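Local coordinates for solute carrier family 15 member 1 (Mus musculus, PDB 5A9D), which carries small peptides such as dipeptides into intestinal cells together with protons, the fragment here being its extracellular domain with an immunoglobulin-like fold, at residues N16-F21 and S25-Q30; S47-S52 and V58-H63; M108-M113 and V117-T122; F154-L159 and Y165-R170. One frame throughout, in Å; residues are numbered along the deposited sequence.

Contact 1 (N16-F21 and S25-Q30)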
loop_
_atom_site.group_PDB
_atom_site.type_symbol
_atom_site.label_atom_id
_atom_site.label_comp_id
_atom_site.label_asym_id
_atom_site.label_seq_id
_atom_site.Cartn_x
_atom_site.Cartn_y
_atom_site.Cartn_z
ATOM N N ASN A 16 -19.513 -21.502 -0.674
ATOM C CA ASN A 16 -18.896 -21.569 0.639
ATOM C C ASN A 16 -17.409 -21.853 0.490
ATOM O O ASN A 16 -17.038 -22.714 -0.281
ATOM C CB ASN A 16 -19.523 -22.692 1.467
ATOM C CG ASN A 16 -20.920 -22.407 1.964
ATOM O OD1 ASN A 16 -21.429 -21.281 1.912
ATOM N ND2 ASN A 16 -21.580 -23.442 2.418
ATOM N N MET A 17 -16.564 -21.124 1.227
ATOM C CA MET A 17 -15.131 -21.354 1.192
ATOM C C MET A 17 -14.603 -21.407 2.585
ATOM O O MET A 17 -15.144 -20.749 3.475
ATOM C CB MET A 17 -14.408 -20.278 0.368
ATOM C CG MET A 17 -14.656 -20.441 -1.104
ATOM S SD MET A 17 -13.700 -19.285 -2.065
ATOM C CE MET A 17 -12.097 -20.112 -2.000
ATOM N N THR A 18 -13.535 -22.167 2.771
ATOM C CA THR A 18 -12.900 -22.348 4.059
ATOM C C THR A 18 -11.421 -21.929 4.004
ATOM O O THR A 18 -10.689 -22.297 3.076
ATOM C CB THR A 18 -13.017 -23.832 4.513
ATOM O OG1 THR A 18 -14.390 -24.235 4.542
ATOM C CG2 THR A 18 -12.397 -24.065 5.860
ATOM N N VAL A 19 -10.987 -21.196 5.025
ATOM C CA VAL A 19 -9.591 -20.818 5.213
ATOM C C VAL A 19 -9.147 -21.517 6.478
ATOM O O VAL A 19 -9.737 -21.303 7.551
ATOM C CB VAL A 19 -9.398 -19.285 5.309
ATOM C CG1 VAL A 19 -7.918 -18.964 5.521
ATOM C CG2 VAL A 19 -9.911 -18.601 4.041
ATOM N N HIS A 20 -8.137 -22.368 6.347
ATOM C CA HIS A 20 -7.588 -23.143 7.451
ATOM C C HIS A 20 -6.334 -22.463 7.941
ATOM O O HIS A 20 -5.320 -22.434 7.250
ATOM C CB HIS A 20 -7.273 -24.603 7.040
ATOM C CG HIS A 20 -8.424 -25.341 6.432
ATOM N ND1 HIS A 20 -9.226 -26.171 7.194
ATOM C CD2 HIS A 20 -8.848 -25.378 5.145
ATOM C CE1 HIS A 20 -10.112 -26.684 6.355
ATOM N NE2 HIS A 20 -9.919 -26.240 5.107
ATOM N N PHE A 21 -6.432 -21.870 9.113
ATOM C CA PHE A 21 -5.329 -21.199 9.764
ATOM C C PHE A 21 -4.812 -22.199 10.792
ATOM O O PHE A 21 -5.561 -23.109 11.158
ATOM C CB PHE A 21 -5.836 -19.950 10.498
ATOM C CG PHE A 21 -6.359 -18.840 9.625
ATOM C CD1 PHE A 21 -5.479 -17.942 9.012
ATOM C CD2 PHE A 21 -7.734 -18.637 9.476
ATOM C CE1 PHE A 21 -5.965 -16.869 8.248
ATOM C CE2 PHE A 21 -8.219 -17.584 8.701
ATOM C CZ PHE A 21 -7.329 -16.689 8.112
ATOM N N SER A 25 -10.221 -23.014 11.701
ATOM C CA SER A 25 -10.792 -22.956 10.355
ATOM C C SER A 25 -12.026 -22.078 10.331
ATOM O O SER A 25 -12.873 -22.153 11.229
ATOM C CB SER A 25 -11.155 -24.342 9.850
ATOM O OG SER A 25 -9.993 -25.144 9.742
ATOM N N VAL A 26 -12.128 -21.249 9.304
ATOM C CA VAL A 26 -13.249 -20.339 9.130
ATOM C C VAL A 26 -13.919 -20.634 7.805
ATOM O O VAL A 26 -13.268 -20.569 6.755
ATOM C CB VAL A 26 -12.819 -18.852 9.232
ATOM C CG1 VAL A 26 -13.990 -17.923 8.876
ATOM C CG2 VAL A 26 -12.331 -18.545 10.638
ATOM N N THR A 27 -15.221 -20.972 7.856
ATOM C CA THR A 27 -16.009 -21.206 6.645
ATOM C C THR A 27 -16.941 -20.004 6.457
ATOM O O THR A 27 -17.710 -19.675 7.366
ATOM C CB THR A 27 -16.741 -22.526 6.709
ATOM O OG1 THR A 27 -15.787 -23.563 6.885
ATOM C CG2 THR A 27 -17.524 -22.807 5.449
ATOM N N LEU A 28 -16.888 -19.394 5.281
ATOM C CA LEU A 28 -17.708 -18.240 4.943
ATOM C C LEU A 28 -18.635 -18.538 3.793
ATOM O O LEU A 28 -18.214 -19.098 2.772
ATOM C CB LEU A 28 -16.775 -17.062 4.486
ATOM C CG LEU A 28 -15.972 -16.360 5.534
ATOM C CD1 LEU A 28 -15.035 -15.408 4.863
ATOM C CD2 LEU A 28 -16.899 -15.570 6.483
ATOM N N ALA A 29 -19.867 -18.032 3.889
ATOM C CA ALA A 29 -20.781 -18.089 2.761
ATOM C C ALA A 29 -20.260 -17.093 1.672
ATOM O O ALA A 29 -19.418 -16.226 1.945
ATOM C CB ALA A 29 -22.181 -17.681 3.218
ATOM N N GLN A 30 -20.756 -17.232 0.453
ATOM C CA GLN A 30 -20.444 -16.320 -0.654
ATOM C C GLN A 30 -20.857 -14.892 -0.270
ATOM O O GLN A 30 -21.842 -14.694 0.450
ATOM C CB GLN A 30 -21.234 -16.740 -1.909
ATOM C CG GLN A 30 -22.770 -16.780 -1.726
ATOM C CD GLN A 30 -23.283 -18.176 -1.333
ATOM O OE1 GLN A 30 -22.674 -18.944 -0.527
ATOM N NE2 GLN A 30 -24.443 -18.533 -1.891
#
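Thr18 and Thr27 face each other across an antiparallel beta hairpin, strands 17-21 and 24-28, at the margin of one sheet of an immunoglobulin-like lobe. They form a non-hydrogen-bonded pair with CA atoms 4.2 Å apart, so short side chains can reach across. CB of Thr18 lies 3.7 Å from Thr27 OG1. One bond further out, Thr18 OG1 meets Thr27 OG1 at 2.8 Å, in a hydrogen bond that either hydroxyl could donate. In both threonines OG1 stands anti to the carbonyl carbon (chi1 -56° in Thr18), and the other branch of Thr18, methyl CG2, rests 3.3 Å above one face of the His20 ring, offset toward its rim. With an alanine at Thr18, the Thr27 hydroxyl would probably lose its cross-strand mate and the ring its methyl cover. Beta-branched, half-polar threonine thus suits this outer face. On the other face the hydrogen-bonded pairs Met17-Leu28 and Val19-Val26 carry apolar side chains, Met17 and Val19 packing against Val75 of the facing sheet. At the far end His20 uses both ring nitrogens: NE2 bonds weakly to Ser51 OG, and ND1 is hydrogen-bonded to Ser25 OG at 2.9 Å, where either atom could be the donor.

Contact 2 (S47-S52 and V58-H63)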
loop_
_atom_site.group_PDB
_atom_site.type_symbol
_atom_site.label_atom_id
_atom_site.label_comp_id
_atom_site.label_asym_id
_atom_site.label_seq_id
_atom_site.Cartn_x
_atom_site.Cartn_y
_atom_site.Cartn_z
ATOM N N SER A 47 1.418 -22.164 7.767
ATOM C CA SER A 47 0.777 -22.309 6.463
ATOM C C SER A 47 -0.699 -21.939 6.564
ATOM O O SER A 47 -1.271 -21.964 7.657
ATOM C CB SER A 47 0.955 -23.719 5.899
ATOM O OG SER A 47 0.081 -24.654 6.508
ATOM N N ILE A 48 -1.297 -21.562 5.433
ATOM C CA ILE A 48 -2.708 -21.223 5.332
ATOM C C ILE A 48 -3.229 -21.944 4.109
ATOM O O ILE A 48 -2.690 -21.755 3.019
ATOM C CB ILE A 48 -2.962 -19.682 5.284
ATOM C CG1 ILE A 48 -2.435 -18.979 6.558
ATOM C CG2 ILE A 48 -4.466 -19.389 5.100
ATOM C CD1 ILE A 48 -2.351 -17.438 6.457
ATOM N N ASN A 49 -4.250 -22.787 4.290
ATOM C CA ASN A 49 -4.871 -23.555 3.213
ATOM C C ASN A 49 -6.261 -23.028 2.976
ATOM O O ASN A 49 -6.943 -22.643 3.918
ATOM C CB ASN A 49 -4.931 -25.062 3.542
ATOM C CG ASN A 49 -3.628 -25.630 4.022
ATOM O OD1 ASN A 49 -2.588 -25.555 3.347
ATOM N ND2 ASN A 49 -3.651 -26.179 5.227
ATOM N N ILE A 50 -6.682 -23.011 1.715
ATOM C CA ILE A 50 -7.992 -22.532 1.288
ATOM C C ILE A 50 -8.640 -23.626 0.474
ATOM O O ILE A 50 -8.006 -24.221 -0.405
ATOM C CB ILE A 50 -7.857 -21.214 0.479
ATOM C CG1 ILE A 50 -7.213 -20.088 1.318
ATOM C CG2 ILE A 50 -9.196 -20.773 -0.111
ATOM C CD1 ILE A 50 -6.690 -18.956 0.488
ATOM N N SER A 51 -9.907 -23.905 0.778
ATOM C CA SER A 51 -10.689 -24.904 0.068
ATOM C C SER A 51 -12.090 -24.388 -0.245
ATOM O O SER A 51 -12.533 -23.394 0.341
ATOM C CB SER A 51 -10.737 -26.204 0.866
ATOM O OG SER A 51 -11.426 -26.084 2.101
ATOM N N SER A 52 -12.784 -25.076 -1.171
ATOM C CA SER A 52 -14.151 -24.784 -1.590
ATOM C C SER A 52 -15.009 -26.001 -1.387
ATOM O O SER A 52 -14.539 -27.132 -1.567
ATOM C CB SER A 52 -14.194 -24.400 -3.066
ATOM O OG SER A 52 -14.328 -22.999 -3.239
ATOM N N VAL A 58 -7.404 -27.877 -2.891
ATOM C CA VAL A 58 -6.916 -27.200 -1.686
ATOM C C VAL A 58 -5.673 -26.413 -2.108
ATOM O O VAL A 58 -4.719 -26.993 -2.638
ATOM C CB VAL A 58 -6.614 -28.193 -0.525
ATOM C CG1 VAL A 58 -6.168 -27.449 0.732
ATOM C CG2 VAL A 58 -7.823 -29.089 -0.225
ATOM N N THR A 59 -5.707 -25.100 -1.899
ATOM C CA THR A 59 -4.638 -24.176 -2.274
ATOM C C THR A 59 -3.928 -23.639 -1.034
ATOM O O THR A 59 -4.589 -23.180 -0.098
ATOM C CB THR A 59 -5.242 -23.067 -3.169
ATOM O OG1 THR A 59 -5.663 -23.657 -4.395
ATOM C CG2 THR A 59 -4.288 -21.896 -3.440
ATOM N N THR A 60 -2.588 -23.648 -1.053
ATOM C CA THR A 60 -1.748 -23.113 0.022
ATOM C C THR A 60 -1.387 -21.660 -0.313
ATOM O O THR A 60 -1.009 -21.363 -1.446
ATOM C CB THR A 60 -0.498 -24.009 0.257
ATOM O OG1 THR A 60 -0.923 -25.363 0.425
ATOM C CG2 THR A 60 0.298 -23.596 1.503
ATOM N N VAL A 61 -1.477 -20.768 0.681
ATOM C CA VAL A 61 -1.214 -19.333 0.555
ATOM C C VAL A 61 0.271 -18.988 0.597
ATOM O O VAL A 61 0.980 -19.457 1.484
ATOM C CB VAL A 61 -2.026 -18.554 1.623
ATOM C CG1 VAL A 61 -1.830 -17.046 1.505
ATOM C CG2 VAL A 61 -3.498 -18.905 1.521
ATOM N N ALA A 62 0.729 -18.145 -0.360
ATOM C CA ALA A 62 2.102 -17.629 -0.472
ATOM C C ALA A 62 2.281 -16.651 0.673
ATOM O O ALA A 62 1.532 -15.675 0.744
ATOM C CB ALA A 62 2.283 -16.910 -1.800
ATOM N N HIS A 63 3.210 -16.949 1.606
ATOM C CA HIS A 63 3.434 -16.179 2.836
ATOM C C HIS A 63 3.879 -14.721 2.607
ATOM O O HIS A 63 5.041 -14.327 2.783
ATOM C CB HIS A 63 4.368 -16.919 3.810
ATOM C CG HIS A 63 3.647 -17.975 4.586
ATOM N ND1 HIS A 63 2.478 -17.687 5.297
ATOM C CD2 HIS A 63 3.915 -19.296 4.704
ATOM C CE1 HIS A 63 2.090 -18.836 5.822
ATOM N NE2 HIS A 63 2.924 -19.832 5.497
HETATM O O HOH W 1 1.107 -20.950 3.665
#
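Val61 pushes its CG2 methyl between two isoleucines of the opposite segment, and here the packing is tightest. Val61 CG2 lies 3.4 Å from Ile50 CD1, closer than carbons usually come, and 3.7 Å from Ile48 CG2. This methyl stands anti to the carbonyl carbon of Val61, while CG1 takes the place anti to the backbone N (chi1 -178°). Tyr81, from strand 80-88 of the facing sheet, packs against both Ile50 and Val61; branched apolar residues suit this buried side. A backbone bond, Val61 N to Ile48 O at 2.8 Å, fixes the valine in position. Two further backbone bonds join Ile50 and Thr59, making 49-52 and 58-60 a beta hairpin whose second strand is outermost in its four-stranded sheet. The other face is looser and more mixed: Val58 shares it with Asn49 and Thr60. Asn49 and Thr60 run alongside each other in the same direction, and Thr60 OG1 gives Asn49 OD1 only a weak bond of 3.4 Å. At Ile48 and Val61 one of the two direct backbone bonds is missing, and water 1 fills its place, accepting from Ile48 N at 3.0 Å and donating to Val61 O at 2.6 Å. His63 flanks it: its ring edge meets Ser47 CA 3.4 Å from NE2, one ring face lies over Val61 O, and NE2 is hydrogen-bonded to Thr46 O.

Contact 3 (M108-M113 and V117-T122)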
loop_
_atom_site.group_PDB
_atom_site.type_symbol
_atom_site.label_atom_id
_atom_site.label_comp_id
_atom_site.label_asym_id
_atom_site.label_seq_id
_atom_site.Cartn_x
_atom_site.Cartn_y
_atom_site.Cartn_z
ATOM N N MET A 108 18.169 -8.739 0.053
ATOM C CA MET A 108 17.121 -8.291 0.966
ATOM C C MET A 108 17.742 -7.880 2.308
ATOM O O MET A 108 18.794 -8.387 2.696
ATOM C CB MET A 108 16.133 -9.431 1.224
ATOM C CG MET A 108 15.194 -9.704 0.075
ATOM S SD MET A 108 14.252 -11.198 0.450
ATOM C CE MET A 108 13.324 -11.403 -1.097
ATOM N N VAL A 109 17.061 -6.997 3.029
ATOM C CA VAL A 109 17.512 -6.533 4.334
ATOM C C VAL A 109 16.382 -6.659 5.347
ATOM O O VAL A 109 15.223 -6.491 4.997
ATOM C CB VAL A 109 18.098 -5.090 4.314
ATOM C CG1 VAL A 109 19.377 -5.007 3.496
ATOM C CG2 VAL A 109 17.079 -4.048 3.867
ATOM N N THR A 110 16.725 -6.914 6.602
ATOM C CA THR A 110 15.770 -6.975 7.688
ATOM C C THR A 110 16.202 -5.950 8.712
ATOM O O THR A 110 17.376 -5.877 9.077
ATOM C CB THR A 110 15.606 -8.410 8.218
ATOM O OG1 THR A 110 14.908 -9.148 7.225
ATOM C CG2 THR A 110 14.800 -8.467 9.537
ATOM N N ILE A 111 15.254 -5.135 9.153
ATOM C CA ILE A 111 15.513 -4.095 10.132
ATOM C C ILE A 111 14.683 -4.386 11.329
ATOM O O ILE A 111 13.493 -4.656 11.185
ATOM C CB ILE A 111 15.229 -2.648 9.606
ATOM C CG1 ILE A 111 15.961 -2.394 8.293
ATOM C CG2 ILE A 111 15.597 -1.599 10.679
ATOM C CD1 ILE A 111 15.068 -2.572 7.038
ATOM N N LYS A 112 15.305 -4.299 12.528
ATOM C CA LYS A 112 14.599 -4.499 13.789
ATOM C C LYS A 112 14.827 -3.216 14.583
ATOM O O LYS A 112 15.978 -2.792 14.747
ATOM C CB LYS A 112 15.109 -5.736 14.570
ATOM C CG LYS A 112 14.904 -7.060 13.831
ATOM C CD LYS A 112 14.674 -8.198 14.795
ATOM C CE LYS A 112 14.638 -9.544 14.112
ATOM N NZ LYS A 112 14.639 -10.663 15.102
ATOM N N MET A 113 13.740 -2.558 14.992
ATOM C CA MET A 113 13.830 -1.300 15.747
ATOM C C MET A 113 12.747 -1.266 16.795
ATOM O O MET A 113 11.571 -1.362 16.450
ATOM C CB MET A 113 13.707 -0.082 14.818
ATOM C CG MET A 113 13.750 1.268 15.576
ATOM S SD MET A 113 13.427 2.719 14.530
ATOM C CE MET A 113 15.003 3.169 14.111
ATOM N N VAL A 117 9.595 -4.745 13.292
ATOM C CA VAL A 117 10.385 -5.423 12.275
ATOM C C VAL A 117 9.945 -4.962 10.895
ATOM O O VAL A 117 8.759 -4.812 10.635
ATOM C CB VAL A 117 10.263 -6.996 12.394
ATOM C CG1 VAL A 117 11.157 -7.713 11.391
ATOM C CG2 VAL A 117 10.580 -7.479 13.794
ATOM N N TYR A 118 10.905 -4.807 10.008
ATOM C CA TYR A 118 10.739 -4.502 8.602
ATOM C C TYR A 118 11.492 -5.667 7.970
ATOM O O TYR A 118 12.717 -5.632 7.845
ATOM C CB TYR A 118 11.431 -3.204 8.232
ATOM C CG TYR A 118 10.972 -1.967 8.974
ATOM C CD1 TYR A 118 11.507 -1.636 10.210
ATOM C CD2 TYR A 118 10.106 -1.056 8.376
ATOM C CE1 TYR A 118 11.124 -0.466 10.878
ATOM C CE2 TYR A 118 9.746 0.134 9.015
ATOM C CZ TYR A 118 10.288 0.441 10.245
ATOM O OH TYR A 118 9.952 1.614 10.852
ATOM N N GLU A 119 10.763 -6.713 7.632
ATOM C CA GLU A 119 11.334 -7.946 7.134
ATOM C C GLU A 119 11.486 -7.991 5.645
ATOM O O GLU A 119 10.553 -7.654 4.919
ATOM C CB GLU A 119 10.524 -9.165 7.631
ATOM C CG GLU A 119 11.340 -10.456 7.607
ATOM C CD GLU A 119 10.944 -11.489 8.642
ATOM O OE1 GLU A 119 10.008 -12.269 8.360
ATOM O OE2 GLU A 119 11.568 -11.526 9.728
ATOM N N ASN A 120 12.678 -8.447 5.195
ATOM C CA ASN A 120 13.015 -8.678 3.790
ATOM C C ASN A 120 12.636 -7.545 2.848
ATOM O O ASN A 120 11.889 -7.750 1.893
ATOM C CB ASN A 120 12.381 -10.002 3.327
ATOM C CG ASN A 120 12.883 -11.218 4.043
ATOM O OD1 ASN A 120 14.015 -11.268 4.531
ATOM N ND2 ASN A 120 12.045 -12.247 4.089
ATOM N N VAL A 121 13.119 -6.342 3.144
ATOM C CA VAL A 121 12.901 -5.194 2.263
ATOM C C VAL A 121 13.726 -5.511 1.015
ATOM O O VAL A 121 14.939 -5.688 1.097
ATOM C CB VAL A 121 13.286 -3.831 2.891
ATOM C CG1 VAL A 121 12.951 -2.680 1.930
ATOM C CG2 VAL A 121 12.604 -3.630 4.234
ATOM N N THR A 122 13.059 -5.626 -0.119
ATOM C CA THR A 122 13.703 -6.003 -1.376
ATOM C C THR A 122 14.606 -4.874 -1.943
ATOM O O THR A 122 14.514 -3.729 -1.520
ATOM C CB THR A 122 12.637 -6.509 -2.376
ATOM O OG1 THR A 122 11.752 -5.427 -2.701
ATOM C CG2 THR A 122 11.826 -7.712 -1.832
#
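Thr110 holds OG1 anti to its carbonyl carbon (chi1 -71°), and Asn120 has a left-handed backbone (phi 47°); together these turns aim the Asn120 N-H at the hydroxyl. The resulting bond, Asn120 N to Thr110 OG1, is 3.1 Å long and almost straight at 176°. Asn120 and Val121 both face Val109, which makes a G1 beta bulge in the hairpin of strands 109-113 and 116-121. Val109 O takes its bond from Val121 N at 2.8 Å; Asn120 N is also near that oxygen, but at a poor angle. Asparagine suits the first bulge position because it tolerates a left-handed backbone better than most residues with a side chain. Beside it the extended chain of Met108 crosses over, its SD 3.6 Å from Asn120 CB. On the buried face, Ile111 CD1 bridges two neighbours, 3.9 Å from Tyr118 CB and 3.9 Å from Val121 CG2. The Tyr118 ring turns an edge to Ile111 O, with CD1 3.7 Å from it, meets Phe101 edge-to-face, and carries its OH to the backbone oxygen of Ile99, a partner in the facing sheet. Val117 and Lys112 are on the opposite face; Lys112 NZ stays 6.2 Å from Glu119 OE2, so any attraction between them is probably mild. The chemistry implies a division of labour: one threonine hydroxyl satisfies the extra N-H that the bulge creates, while apolar branches and a tyrosine tie the hairpin to the core.

Contact 4 (F154-L159 and Y165-R170)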
loop_
_atom_site.group_PDB
_atom_site.type_symbol
_atom_site.label_atom_id
_atom_site.label_comp_id
_atom_site.label_asym_id
_atom_site.label_seq_id
_atom_site.Cartn_x
_atom_site.Cartn_y
_atom_site.Cartn_z
ATOM N N PHE A 154 22.910 0.247 14.817
ATOM C CA PHE A 154 22.807 1.634 14.384
ATOM C C PHE A 154 21.935 2.398 15.332
ATOM O O PHE A 154 21.261 1.801 16.162
ATOM C CB PHE A 154 22.231 1.709 12.947
ATOM C CG PHE A 154 23.072 1.015 11.905
ATOM C CD1 PHE A 154 22.892 -0.332 11.630
ATOM C CD2 PHE A 154 24.070 1.707 11.218
ATOM C CE1 PHE A 154 23.698 -0.981 10.691
ATOM C CE2 PHE A 154 24.872 1.055 10.285
ATOM C CZ PHE A 154 24.672 -0.283 10.020
ATOM N N LYS A 155 21.942 3.719 15.206
ATOM C CA LYS A 155 21.136 4.602 16.035
ATOM C C LYS A 155 20.480 5.645 15.144
ATOM O O LYS A 155 21.133 6.229 14.277
ATOM C CB LYS A 155 22.000 5.296 17.118
ATOM C CG LYS A 155 22.266 4.428 18.338
ATOM C CD LYS A 155 23.007 5.193 19.445
ATOM C CE LYS A 155 24.508 5.196 19.295
ATOM N NZ LYS A 155 25.170 6.013 20.354
ATOM N N SER A 156 19.192 5.897 15.377
ATOM C CA SER A 156 18.470 6.933 14.652
ATOM C C SER A 156 18.890 8.263 15.249
ATOM O O SER A 156 19.448 8.284 16.353
ATOM C CB SER A 156 16.966 6.736 14.805
ATOM O OG SER A 156 16.481 7.260 16.031
ATOM N N SER A 157 18.617 9.382 14.554
ATOM C CA SER A 157 18.911 10.672 15.147
ATOM C C SER A 157 17.819 10.991 16.209
ATOM O O SER A 157 16.904 10.179 16.430
ATOM C CB SER A 157 18.988 11.755 14.078
ATOM O OG SER A 157 17.737 11.924 13.438
ATOM N N ASN A 158 17.912 12.163 16.852
ATOM C CA ASN A 158 16.932 12.582 17.835
ATOM C C ASN A 158 15.624 12.965 17.159
ATOM O O ASN A 158 15.383 14.142 16.883
ATOM C CB ASN A 158 17.462 13.717 18.719
ATOM C CG ASN A 158 16.580 14.047 19.918
ATOM O OD1 ASN A 158 16.933 14.875 20.760
ATOM N ND2 ASN A 158 15.419 13.424 20.033
ATOM N N LEU A 159 14.785 11.951 16.937
ATOM C CA LEU A 159 13.452 11.976 16.350
ATOM C C LEU A 159 12.628 13.117 16.949
ATOM O O LEU A 159 12.377 13.114 18.167
ATOM C CB LEU A 159 12.760 10.646 16.726
ATOM C CG LEU A 159 12.648 9.498 15.704
ATOM C CD1 LEU A 159 13.953 9.270 14.936
ATOM C CD2 LEU A 159 12.168 8.228 16.389
ATOM N N TYR A 165 10.396 9.974 8.441
ATOM C CA TYR A 165 11.744 9.848 7.894
ATOM C C TYR A 165 11.875 8.609 7.041
ATOM O O TYR A 165 11.201 7.610 7.280
ATOM C CB TYR A 165 12.807 9.793 9.015
ATOM C CG TYR A 165 12.756 10.944 9.999
ATOM C CD1 TYR A 165 13.446 12.127 9.754
ATOM C CD2 TYR A 165 12.020 10.848 11.176
ATOM C CE1 TYR A 165 13.385 13.194 10.646
ATOM C CE2 TYR A 165 11.972 11.896 12.086
ATOM C CZ TYR A 165 12.650 13.070 11.811
ATOM O OH TYR A 165 12.587 14.100 12.713
ATOM N N THR A 166 12.785 8.683 6.062
ATOM C CA THR A 166 13.162 7.597 5.173
ATOM C C THR A 166 14.637 7.371 5.444
ATOM O O THR A 166 15.447 8.288 5.336
ATOM C CB THR A 166 12.902 7.955 3.714
ATOM O OG1 THR A 166 11.511 8.082 3.511
ATOM C CG2 THR A 166 13.393 6.883 2.760
ATOM N N TYR A 167 14.958 6.172 5.846
ATOM C CA TYR A 167 16.338 5.779 6.125
ATOM C C TYR A 167 16.819 4.949 4.945
ATOM O O TYR A 167 16.219 3.916 4.638
ATOM C CB TYR A 167 16.359 5.008 7.464
ATOM C CG TYR A 167 16.273 5.892 8.697
ATOM C CD1 TYR A 167 15.589 7.106 8.670
ATOM C CD2 TYR A 167 16.934 5.550 9.871
ATOM C CE1 TYR A 167 15.574 7.959 9.782
ATOM C CE2 TYR A 167 16.927 6.397 10.986
ATOM C CZ TYR A 167 16.234 7.591 10.941
ATOM O OH TYR A 167 16.214 8.408 12.048
ATOM N N VAL A 168 17.788 5.477 4.183
ATOM C CA VAL A 168 18.299 4.796 2.979
ATOM C C VAL A 168 19.531 3.991 3.364
ATOM O O VAL A 168 20.509 4.556 3.817
ATOM C CB VAL A 168 18.575 5.791 1.802
ATOM C CG1 VAL A 168 19.255 5.090 0.630
ATOM C CG2 VAL A 168 17.291 6.477 1.337
ATOM N N ILE A 169 19.480 2.675 3.156
ATOM C CA ILE A 169 20.559 1.752 3.475
ATOM C C ILE A 169 21.420 1.576 2.247
ATOM O O ILE A 169 20.899 1.161 1.216
ATOM C CB ILE A 169 19.946 0.397 3.934
ATOM C CG1 ILE A 169 18.996 0.613 5.159
ATOM C CG2 ILE A 169 21.077 -0.662 4.196
ATOM C CD1 ILE A 169 18.047 -0.670 5.448
ATOM N N ARG A 170 22.740 1.820 2.360
ATOM C CA ARG A 170 23.671 1.627 1.235
ATOM C C ARG A 170 24.989 1.042 1.689
ATOM O O ARG A 170 25.260 1.010 2.898
ATOM C CB ARG A 170 23.931 2.961 0.520
ATOM C CG ARG A 170 24.504 4.060 1.420
ATOM C CD ARG A 170 25.226 5.094 0.586
ATOM N NE ARG A 170 25.139 6.423 1.183
ATOM C CZ ARG A 170 25.928 7.441 0.856
ATOM N NH1 ARG A 170 26.895 7.279 -0.044
ATOM N NH2 ARG A 170 25.767 8.626 1.429
HETATM O O HOH W 2 15.265 10.864 12.335
#
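Ser156 and Tyr167 touch although their CA atoms are 8.9 Å apart, because 154-159 is not a strand neighbour of 165-170 but leaves strand 153-155 in the facing sheet and bends through an inverse gamma turn centred on Asn158. Tyr167 spans the separation. With CG anti to the carbonyl carbon (chi1 -78°), its ring reaches over until OH lies 3.3 Å from Ser156 CB, which sits at the ring edge near its plane. Leu159 CD1 approaches the same oxygen to 3.8 Å and also touches the Tyr165 ring at CE2. A small serine suits the place where the phenol arrives, and its OG turns aside to bond Ser157 O at 3.0 Å, on a lone pair in the carbonyl plane, and Lys137 N. Water 2 completes the junction: it donates to Ser157 OG at 2.9 Å, lies 2.6 Å from Tyr167 OH in a hydrogen bond of undecided direction, and rests 3.1 Å above the centre of the Tyr165 ring. Ser157 OG is also bonded to Glu181. Putting a phenylalanine at Tyr167 is likely to deprive this water of a partner and leave a gap beside Ser156 and Leu159. Phe101 meets the Tyr167 ring at steeply inclined planes. Aromatic side chains reaching from one sheet to the other in this way belong to the interior of a beta sandwich, here the second immunoglobulin-like lobe.

Contacts 1 and 2 are successive hairpins of one sheet, joined directly by the His20 N to Asn49 O and Thr18 N to Ser51 O bonds between strands 17-21 and 49-52. Contacts 3 and 4 belong to the other lobe, where Val109 and Ile111 both pack on Ile169; contact 1 lies about 29 Å from contact 4 at the nearest atoms. Contact 1 is a surface hairpin with hydroxyl and imidazole pairs outside. Contacts 2 and 3 are partly buried, each with a buried apolar face and a more mixed, polar outer one, one parted by water and the other bulged. Contact 4 is the buried one, four of its five touching residues being buried, and it joins two sheets, depending on side chains and a water rather than backbone pairing.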